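N-terminal acetyltransferase-like protein (Chaetomium thermophilum, PDB 5NNP) probably serves as the tetratricopeptide-repeat auxiliary subunit of an N-terminal acetyltransferase complex, a helical scaffold for a partner protein. Local coordinates at residues K182-N195 against H210-V224. Sequence-based numbering, arbitrary orientation.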
ATOM      1  N   LYS A 182      -1.983   0.132 -33.818  1.00 45.55           N
ATOM      2  CA  LYS A 182      -2.691   0.362 -32.573  1.00 53.83           C
ATOM      3  C   LYS A 182      -2.587  -0.818 -31.607  1.00 49.27           C
ATOM      4  O   LYS A 182      -3.002  -0.699 -30.459  1.00 49.08           O
ATOM      5  CB  LYS A 182      -4.159   0.696 -32.864  1.00 60.09           C
ATOM      6  CG  LYS A 182      -4.330   2.053 -33.553  1.00 67.11           C
ATOM      7  CD  LYS A 182      -3.517   3.139 -32.815  1.00 72.30           C
ATOM      8  CE  LYS A 182      -3.313   4.414 -33.643  1.00 66.98           C
ATOM      9  NZ  LYS A 182      -2.370   5.329 -32.935  1.00 63.71           N
ATOM     10  N   THR A 183      -2.018  -1.934 -32.068  1.00 41.87           N
ATOM     11  CA  THR A 183      -1.761  -3.102 -31.221  1.00 34.09           C
ATOM     12  C   THR A 183      -0.480  -2.983 -30.383  1.00 43.25           C
ATOM     13  O   THR A 183      -0.271  -3.740 -29.445  1.00 45.32           O
ATOM     14  CB  THR A 183      -1.629  -4.356 -32.057  1.00 40.43           C
ATOM     15  OG1 THR A 183      -0.571  -4.166 -33.003  1.00 54.68           O
ATOM     16  CG2 THR A 183      -2.924  -4.652 -32.791  1.00 34.88           C
ATOM     17  N   ASP A 184       0.384  -2.044 -30.748  1.00 41.17           N
ATOM     18  CA  ASP A 184       1.623  -1.774 -30.026  1.00 35.86           C
ATOM     19  C   ASP A 184       1.304  -1.191 -28.652  1.00 37.00           C
ATOM     20  O   ASP A 184       1.030  -0.000 -28.532  1.00 42.45           O
ATOM     21  CB  ASP A 184       2.493  -0.806 -30.847  1.00 30.38           C
ATOM     22  CG  ASP A 184       3.867  -0.571 -30.251  1.00 40.39           C
ATOM     23  OD1 ASP A 184       4.054  -0.727 -29.033  1.00 46.45           O
ATOM     24  OD2 ASP A 184       4.780  -0.200 -31.011  1.00 46.78           O
ATOM     25  N   LEU A 185       1.360  -2.022 -27.618  1.00 37.60           N
ATOM     26  CA  LEU A 185       1.029  -1.573 -26.268  1.00 38.10           C
ATOM     27  C   LEU A 185       2.054  -0.585 -25.718  1.00 37.79           C
ATOM     28  O   LEU A 185       1.700   0.331 -24.980  1.00 41.63           O
ATOM     29  CB  LEU A 185       0.904  -2.762 -25.319  1.00 43.20           C
ATOM     30  CG  LEU A 185       0.432  -2.382 -23.914  1.00 46.31           C
ATOM     31  CD1 LEU A 185      -0.917  -1.723 -24.001  1.00 54.33           C
ATOM     32  CD2 LEU A 185       0.368  -3.581 -23.011  1.00 43.57           C
ATOM     33  N   GLU A 186       3.323  -0.773 -26.073  1.00 35.07           N
ATOM     34  CA  GLU A 186       4.375   0.139 -25.644  1.00 36.73           C
ATOM     35  C   GLU A 186       4.111   1.561 -26.162  1.00 40.12           C
ATOM     36  O   GLU A 186       4.170   2.539 -25.410  1.00 38.08           O
ATOM     37  CB  GLU A 186       5.742  -0.356 -26.122  1.00 33.36           C
ATOM     38  CG  GLU A 186       6.922   0.469 -25.622  1.00 24.82           C
ATOM     39  CD  GLU A 186       8.231   0.053 -26.267  1.00 44.76           C
ATOM     40  OE1 GLU A 186       8.277  -0.058 -27.513  1.00 50.79           O
ATOM     41  OE2 GLU A 186       9.218  -0.176 -25.536  1.00 39.79           O
ATOM     42  N   HIS A 187       3.802   1.668 -27.448  1.00 37.45           N
ATOM     43  CA  HIS A 187       3.497   2.964 -28.037  1.00 36.89           C
ATOM     44  C   HIS A 187       2.238   3.567 -27.420  1.00 34.06           C
ATOM     45  O   HIS A 187       2.211   4.755 -27.113  1.00 36.11           O
ATOM     46  CB  HIS A 187       3.351   2.849 -29.550  1.00 40.76           C
ATOM     47  CG  HIS A 187       3.122   4.157 -30.231  1.00 39.64           C
ATOM     48  ND1 HIS A 187       4.083   5.145 -30.285  1.00 45.17           N
ATOM     49  CD2 HIS A 187       2.038   4.649 -30.876  1.00 39.71           C
ATOM     50  CE1 HIS A 187       3.598   6.187 -30.935  1.00 51.28           C
ATOM     51  NE2 HIS A 187       2.359   5.912 -31.305  1.00 48.13           N
ATOM     52  N   SER A 188       1.213   2.746 -27.215  1.00 32.55           N
ATOM     53  CA  SER A 188      -0.031   3.201 -26.579  1.00 34.61           C
ATOM     54  C   SER A 188       0.198   3.788 -25.182  1.00 33.30           C
ATOM     55  O   SER A 188      -0.268   4.888 -24.871  1.00 37.84           O
ATOM     56  CB  SER A 188      -1.029   2.052 -26.490  1.00 37.57           C
ATOM     57  OG  SER A 188      -2.161   2.430 -25.730  1.00 44.16           O
ATOM     58  N   GLU A 189       0.914   3.041 -24.352  1.00 30.46           N
ATOM     59  CA  GLU A 189       1.303   3.496 -23.027  1.00 34.50           C
ATOM     60  C   GLU A 189       2.179   4.741 -23.058  1.00 37.61           C
ATOM     61  O   GLU A 189       2.053   5.607 -22.192  1.00 31.04           O
ATOM     62  CB  GLU A 189       2.025   2.370 -22.284  1.00 35.95           C
ATOM     63  CG  GLU A 189       1.071   1.291 -21.789  1.00 42.85           C
ATOM     64  CD  GLU A 189       0.003   1.841 -20.852  1.00 43.17           C
ATOM     65  OE1 GLU A 189       0.362   2.516 -19.865  1.00 38.95           O
ATOM     66  OE2 GLU A 189      -1.196   1.605 -21.110  1.00 46.38           O
ATOM     67  N   ALA A 190       3.055   4.834 -24.063  1.00 33.66           N
ATOM     68  CA  ALA A 190       3.920   5.995 -24.193  1.00 31.12           C
ATOM     69  C   ALA A 190       3.114   7.250 -24.511  1.00 30.13           C
ATOM     70  O   ALA A 190       3.448   8.330 -24.036  1.00 31.56           O
ATOM     71  CB  ALA A 190       4.978   5.766 -25.251  1.00 25.76           C
ATOM     72  N   LEU A 191       2.062   7.108 -25.317  1.00 30.24           N
ATOM     73  CA  LEU A 191       1.182   8.236 -25.624  1.00 30.53           C
ATOM     74  C   LEU A 191       0.442   8.721 -24.368  1.00 41.22           C
ATOM     75  O   LEU A 191       0.367   9.924 -24.108  1.00 43.88           O
ATOM     76  CB  LEU A 191       0.186   7.857 -26.708  1.00 31.76           C
ATOM     77  CG  LEU A 191       0.748   7.679 -28.123  1.00 39.33           C
ATOM     78  CD1 LEU A 191      -0.226   6.914 -28.990  1.00 34.50           C
ATOM     79  CD2 LEU A 191       1.093   9.020 -28.769  1.00 35.16           C
ATOM     80  N   LEU A 192      -0.078   7.795 -23.567  1.00 31.80           N
ATOM     81  CA  LEU A 192      -0.813   8.216 -22.391  1.00 32.04           C
ATOM     82  C   LEU A 192       0.114   8.866 -21.358  1.00 32.34           C
ATOM     83  O   LEU A 192      -0.248   9.852 -20.713  1.00 34.62           O
ATOM     84  CB  LEU A 192      -1.555   7.035 -21.779  1.00 37.66           C
ATOM     85  CG  LEU A 192      -2.702   6.433 -22.601  1.00 39.33           C
ATOM     86  CD1 LEU A 192      -3.283   5.215 -21.878  1.00 41.26           C
ATOM     87  CD2 LEU A 192      -3.808   7.454 -22.906  1.00 32.85           C
ATOM     88  N   TYR A 193       1.312   8.322 -21.209  1.00 25.28           N
ATOM     89  CA  TYR A 193       2.279   8.890 -20.270  1.00 31.65           C
ATOM     90  C   TYR A 193       2.585  10.354 -20.608  1.00 31.42           C
ATOM     91  O   TYR A 193       2.509  11.231 -19.732  1.00 34.80           O
ATOM     92  CB  TYR A 193       3.562   8.052 -20.247  1.00 30.92           C
ATOM     93  CG  TYR A 193       4.650   8.591 -19.338  1.00 36.67           C
ATOM     94  CD1 TYR A 193       4.394   8.883 -18.008  1.00 35.94           C
ATOM     95  CD2 TYR A 193       5.946   8.786 -19.812  1.00 45.25           C
ATOM     96  CE1 TYR A 193       5.396   9.379 -17.171  1.00 38.08           C
ATOM     97  CE2 TYR A 193       6.955   9.271 -18.987  1.00 43.87           C
ATOM     98  CZ  TYR A 193       6.675   9.567 -17.670  1.00 41.16           C
ATOM     99  OH  TYR A 193       7.682  10.052 -16.862  1.00 39.37           O
ATOM    100  N   LYS A 194       2.899  10.619 -21.879  1.00 34.61           N
ATOM    101  CA  LYS A 194       3.084  11.989 -22.372  1.00 34.56           C
ATOM    102  C   LYS A 194       1.845  12.845 -22.104  1.00 45.02           C
ATOM    103  O   LYS A 194       1.964  14.001 -21.687  1.00 50.85           O
ATOM    104  CB  LYS A 194       3.409  12.000 -23.871  1.00 31.57           C
ATOM    105  CG  LYS A 194       3.451  13.427 -24.513  1.00 38.66           C
ATOM    106  CD  LYS A 194       3.644  13.385 -26.048  1.00 30.57           C
ATOM    107  CE  LYS A 194       3.714  14.754 -26.662  1.00 33.48           C
ATOM    108  NZ  LYS A 194       3.785  14.730 -28.171  1.00 33.22           N
ATOM    109  N   ASN A 195       0.657  12.288 -22.344  1.00 43.32           N
ATOM    110  CA  ASN A 195      -0.572  13.025 -22.065  1.00 39.87           C
ATOM    111  C   ASN A 195      -0.655  13.437 -20.591  1.00 39.13           C
ATOM    112  O   ASN A 195      -0.961  14.588 -20.292  1.00 31.52           O
ATOM    113  CB  ASN A 195      -1.823  12.224 -22.453  1.00 39.02           C
ATOM    114  CG  ASN A 195      -3.105  13.079 -22.408  1.00 45.53           C
ATOM    115  OD1 ASN A 195      -3.787  13.139 -21.380  1.00 35.84           O
ATOM    116  ND2 ASN A 195      -3.419  13.761 -23.527  1.00 46.76           N
ATOM    117  N   HIS A 210      -4.549  16.758 -27.230  1.00 37.77           N
ATOM    118  CA  HIS A 210      -3.622  15.659 -27.493  1.00 39.08           C
ATOM    119  C   HIS A 210      -4.300  14.319 -27.263  1.00 43.25           C
ATOM    120  O   HIS A 210      -3.992  13.334 -27.930  1.00 40.11           O
ATOM    121  CB  HIS A 210      -2.371  15.781 -26.618  1.00 37.01           C
ATOM    122  CG  HIS A 210      -1.447  14.605 -26.709  1.00 42.82           C
ATOM    123  ND1 HIS A 210      -1.405  13.610 -25.750  1.00 40.88           N
ATOM    124  CD2 HIS A 210      -0.522  14.269 -27.639  1.00 38.81           C
ATOM    125  CE1 HIS A 210      -0.496  12.715 -26.088  1.00 31.60           C
ATOM    126  NE2 HIS A 210       0.055  13.092 -27.229  1.00 49.43           N
ATOM    127  N   LEU A 211      -5.226  14.295 -26.310  1.00 48.31           N
ATOM    128  CA  LEU A 211      -5.975  13.086 -26.010  1.00 47.08           C
ATOM    129  C   LEU A 211      -6.770  12.658 -27.211  1.00 47.15           C
ATOM    130  O   LEU A 211      -6.627  11.538 -27.687  1.00 52.73           O
ATOM    131  CB  LEU A 211      -6.920  13.293 -24.838  1.00 44.28           C
ATOM    132  CG  LEU A 211      -7.490  11.977 -24.315  1.00 42.04           C
ATOM    133  CD1 LEU A 211      -6.387  11.165 -23.594  1.00 45.55           C
ATOM    134  CD2 LEU A 211      -8.701  12.213 -23.405  1.00 42.67           C
ATOM    135  N   GLU A 212      -7.604  13.573 -27.694  1.00 45.77           N
ATOM    136  CA  GLU A 212      -8.492  13.322 -28.827  1.00 49.62           C
ATOM    137  C   GLU A 212      -7.748  13.096 -30.146  1.00 53.79           C
ATOM    138  O   GLU A 212      -8.190  12.315 -30.993  1.00 55.05           O
ATOM    139  CB  GLU A 212      -9.468  14.487 -28.977  1.00 48.15           C
ATOM    140  CG  GLU A 212     -10.305  14.731 -27.738  1.00 49.34           C
ATOM    141  CD  GLU A 212     -11.236  13.573 -27.421  1.00 52.49           C
ATOM    142  OE1 GLU A 212     -11.414  12.683 -28.278  1.00 53.54           O
ATOM    143  OE2 GLU A 212     -11.795  13.555 -26.311  1.00 55.96           O
ATOM    144  N   THR A 213      -6.616  13.768 -30.318  1.00 47.56           N
ATOM    145  CA  THR A 213      -5.867  13.637 -31.551  1.00 52.54           C
ATOM    146  C   THR A 213      -4.949  12.408 -31.614  1.00 57.36           C
ATOM    147  O   THR A 213      -4.945  11.691 -32.609  1.00 63.13           O
ATOM    148  CB  THR A 213      -5.021  14.882 -31.803  1.00 56.75           C
ATOM    149  OG1 THR A 213      -5.885  16.016 -31.907  1.00 57.97           O
ATOM    150  CG2 THR A 213      -4.254  14.745 -33.099  1.00 59.33           C
ATOM    151  N   ASP A 214      -4.172  12.155 -30.571  1.00 51.44           N
ATOM    152  CA  ASP A 214      -3.155  11.112 -30.661  1.00 41.91           C
ATOM    153  C   ASP A 214      -3.497   9.879 -29.850  1.00 47.78           C
ATOM    154  O   ASP A 214      -2.955   8.802 -30.100  1.00 52.19           O
ATOM    155  CB  ASP A 214      -1.793  11.651 -30.204  1.00 44.10           C
ATOM    156  CG  ASP A 214      -1.170  12.628 -31.203  1.00 54.35           C
ATOM    157  OD1 ASP A 214      -1.820  12.979 -32.217  1.00 48.06           O
ATOM    158  OD2 ASP A 214      -0.020  13.063 -30.956  1.00 65.24           O
ATOM    159  N   CYS A 215      -4.392  10.031 -28.878  1.00 44.79           N
ATOM    160  CA  CYS A 215      -4.596   8.990 -27.872  1.00 39.24           C
ATOM    161  C   CYS A 215      -5.905   8.264 -28.049  1.00 35.11           C
ATOM    162  O   CYS A 215      -6.245   7.373 -27.259  1.00 35.65           O
ATOM    163  CB  CYS A 215      -4.556   9.587 -26.466  1.00 38.20           C
ATOM    164  SG  CYS A 215      -2.993  10.308 -26.011  1.00 48.48           S
ATOM    165  N   LYS A 216      -6.629   8.645 -29.090  1.00 39.77           N
ATOM    166  CA  LYS A 216      -8.013   8.231 -29.274  1.00 37.18           C
ATOM    167  C   LYS A 216      -8.201   6.723 -29.170  1.00 39.25           C
ATOM    168  O   LYS A 216      -9.150   6.246 -28.546  1.00 40.45           O
ATOM    169  CB  LYS A 216      -8.520   8.725 -30.623  1.00 43.98           C
ATOM    170  CG  LYS A 216      -9.969   8.430 -30.871  1.00 49.78           C
ATOM    171  CD  LYS A 216     -10.422   8.965 -32.207  1.00 63.07           C
ATOM    172  CE  LYS A 216     -11.917   8.747 -32.353  1.00 70.42           C
ATOM    173  NZ  LYS A 216     -12.401   9.043 -33.723  1.00 72.10           N
ATOM    174  N   HIS A 217      -7.278   5.979 -29.766  1.00 42.70           N
ATOM    175  CA  HIS A 217      -7.412   4.539 -29.862  1.00 39.22           C
ATOM    176  C   HIS A 217      -6.480   3.768 -28.935  1.00 43.53           C
ATOM    177  O   HIS A 217      -6.221   2.597 -29.179  1.00 50.11           O
ATOM    178  CB  HIS A 217      -7.165   4.098 -31.308  1.00 44.33           C
ATOM    179  CG  HIS A 217      -8.013   4.813 -32.311  1.00 45.89           C
ATOM    180  ND1 HIS A 217      -9.360   4.567 -32.462  1.00 49.82           N
ATOM    181  CD2 HIS A 217      -7.703   5.770 -33.218  1.00 47.11           C
ATOM    182  CE1 HIS A 217      -9.847   5.341 -33.415  1.00 47.90           C
ATOM    183  NE2 HIS A 217      -8.860   6.080 -33.890  1.00 55.63           N
ATOM    184  N   CYS A 218      -5.962   4.407 -27.888  1.00 45.33           N
ATOM    185  CA  CYS A 218      -5.107   3.701 -26.932  1.00 43.77           C
ATOM    186  C   CYS A 218      -5.844   2.516 -26.304  1.00 41.37           C
ATOM    187  O   CYS A 218      -7.066   2.518 -26.208  1.00 42.10           O
ATOM    188  CB  CYS A 218      -4.609   4.651 -25.845  1.00 46.97           C
ATOM    189  SG  CYS A 218      -3.523   5.956 -26.478  1.00 36.51           S
ATOM    190  N   LEU A 219      -5.088   1.501 -25.895  1.00 42.46           N
ATOM    191  CA  LEU A 219      -5.657   0.237 -25.438  1.00 40.05           C
ATOM    192  C   LEU A 219      -6.213   0.328 -24.017  1.00 42.04           C
ATOM    193  O   LEU A 219      -7.153  -0.374 -23.659  1.00 40.56           O
ATOM    194  CB  LEU A 219      -4.603  -0.868 -25.530  1.00 34.23           C
ATOM    195  CG  LEU A 219      -4.081  -1.069 -26.962  1.00 34.59           C
ATOM    196  CD1 LEU A 219      -2.988  -2.112 -27.034  1.00 29.63           C
ATOM    197  CD2 LEU A 219      -5.193  -1.430 -27.892  1.00 30.33           C
ATOM    198  N   ASP A 220      -5.626   1.200 -23.208  1.00 36.63           N
ATOM    199  CA  ASP A 220      -6.120   1.429 -21.866  1.00 33.06           C
ATOM    200  C   ASP A 220      -7.395   2.270 -21.944  1.00 33.08           C
ATOM    201  O   ASP A 220      -7.349   3.494 -21.825  1.00 37.38           O
ATOM    202  CB  ASP A 220      -5.040   2.113 -21.019  1.00 35.28           C
ATOM    203  CG  ASP A 220      -5.406   2.189 -19.542  1.00 39.19           C
ATOM    204  OD1 ASP A 220      -6.583   1.950 -19.203  1.00 35.82           O
ATOM    205  OD2 ASP A 220      -4.519   2.500 -18.719  1.00 41.02           O
ATOM    206  N   ARG A 221      -8.531   1.608 -22.141  1.00 35.06           N
ATOM    207  CA  ARG A 221      -9.781   2.301 -22.454  1.00 37.18           C
ATOM    208  C   ARG A 221     -10.305   3.173 -21.305  1.00 44.57           C
ATOM    209  O   ARG A 221     -10.764   4.298 -21.525  1.00 46.05           O
ATOM    210  CB  ARG A 221     -10.855   1.290 -22.868  1.00 45.60           C
ATOM    211  CG  ARG A 221     -10.637   0.645 -24.249  1.00 47.05           C
ATOM    212  CD  ARG A 221     -10.390   1.655 -25.365  1.00 50.56           C
ATOM    213  NE  ARG A 221     -11.437   2.670 -25.494  1.00 64.28           N
ATOM    214  CZ  ARG A 221     -11.251   3.864 -26.064  1.00 71.37           C
ATOM    215  NH1 ARG A 221     -10.052   4.194 -26.554  1.00 56.91           N
ATOM    216  NH2 ARG A 221     -12.258   4.736 -26.134  1.00 81.18           N
ATOM    217  N   LEU A 222     -10.228   2.659 -20.081  1.00 43.48           N
ATOM    218  CA  LEU A 222     -10.669   3.410 -18.907  1.00 40.65           C
ATOM    219  C   LEU A 222      -9.885   4.715 -18.709  1.00 42.41           C
ATOM    220  O   LEU A 222     -10.441   5.743 -18.303  1.00 46.62           O
ATOM    221  CB  LEU A 222     -10.548   2.542 -17.654  1.00 39.80           C
ATOM    222  CG  LEU A 222     -10.890   3.234 -16.336  1.00 43.94           C
ATOM    223  CD1 LEU A 222     -12.381   3.528 -16.257  1.00 47.34           C
ATOM    224  CD2 LEU A 222     -10.433   2.407 -15.137  1.00 38.33           C
ATOM    225  N   ALA A 223      -8.588   4.667 -18.986  1.00 32.03           N
ATOM    226  CA  ALA A 223      -7.752   5.838 -18.835  1.00 30.65           C
ATOM    227  C   ALA A 223      -8.187   6.939 -19.799  1.00 40.72           C
ATOM    228  O   ALA A 223      -8.333   8.098 -19.400  1.00 43.08           O
ATOM    229  CB  ALA A 223      -6.306   5.480 -19.058  1.00 30.00           C
ATOM    230  N   VAL A 224      -8.392   6.576 -21.066  1.00 36.84           N
ATOM    231  CA  VAL A 224      -8.830   7.543 -22.061  1.00 33.18           C
ATOM    232  C   VAL A 224     -10.170   8.127 -21.625  1.00 35.38           C
ATOM    233  O   VAL A 224     -10.405   9.328 -21.720  1.00 39.57           O
ATOM    234  CB  VAL A 224      -8.953   6.919 -23.470  1.00 36.48           C
ATOM    235  CG1 VAL A 224      -9.687   7.856 -24.423  1.00 32.21           C
ATOM    236  CG2 VAL A 224      -7.593   6.588 -24.034  1.00 33.30           C
TER
HETATM  237  O   HOH W   1      -3.485   1.779 -29.324  1.00 48.48           O
HETATM  238  O   HOH W   2      -4.280   6.139 -31.002  1.00 49.68           O
HETATM  239  O   HOH W   3      -2.628   1.818 -23.448  1.00 40.97           O
HETATM  240  O   HOH W   4       1.970  12.532 -29.064  1.00 59.76           O
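Asn195 ND2 is gripped twice: it donates to His210 ND1 at 3.0 Å, with an N-H...N angle of 170°, and to Ala207 O in the preceding turn of the partner helix. The first bond lies in both the ring and amide planes, which are nearly coplanar, so it fixes the rotation of both groups; Asn195 OD1 is held by Tyr231 OH. His210 CG stands anti to the main-chain N (chi1 173°), which swings the ring across to helix 185-200, where CE1 meets Leu191 O edge-on at 3.5 Å. Its NE2 bonds at 2.7 Å to a water shared with Asp214 OD2 and Lys194 NZ, the latter also bonded to Thr170. Replacing His210 by an alanine removes the ring, and is likely to leave Asn195 ND2 with one acceptor fewer and the water without its ring partner. The axes of the segments 185-195 and 210-214 run nearly antiparallel, 160° between their directions and 10.5 Å at closest approach, the helical hairpin from which tetratricopeptide-type solenoids are built. Past the first helix of 210-224, the type I turn Cys215-Cys218 returns the chain, and Leu219 N donates to Ser188 OG at 3.1 Å. The two methyls of Leu192 divide the work: CD2 packs at 3.9 Å from Cys218 SG and also meets Val224 in helix 221-234, while CD1 lies 3.7 Å from CB of Asp220, the N-cap of that helix. Glu189 OE2 and Asp220 OD2, 4.2 Å apart, are like charges, yet Arg538 salt-bridges both carboxylates and probably offsets their repulsion.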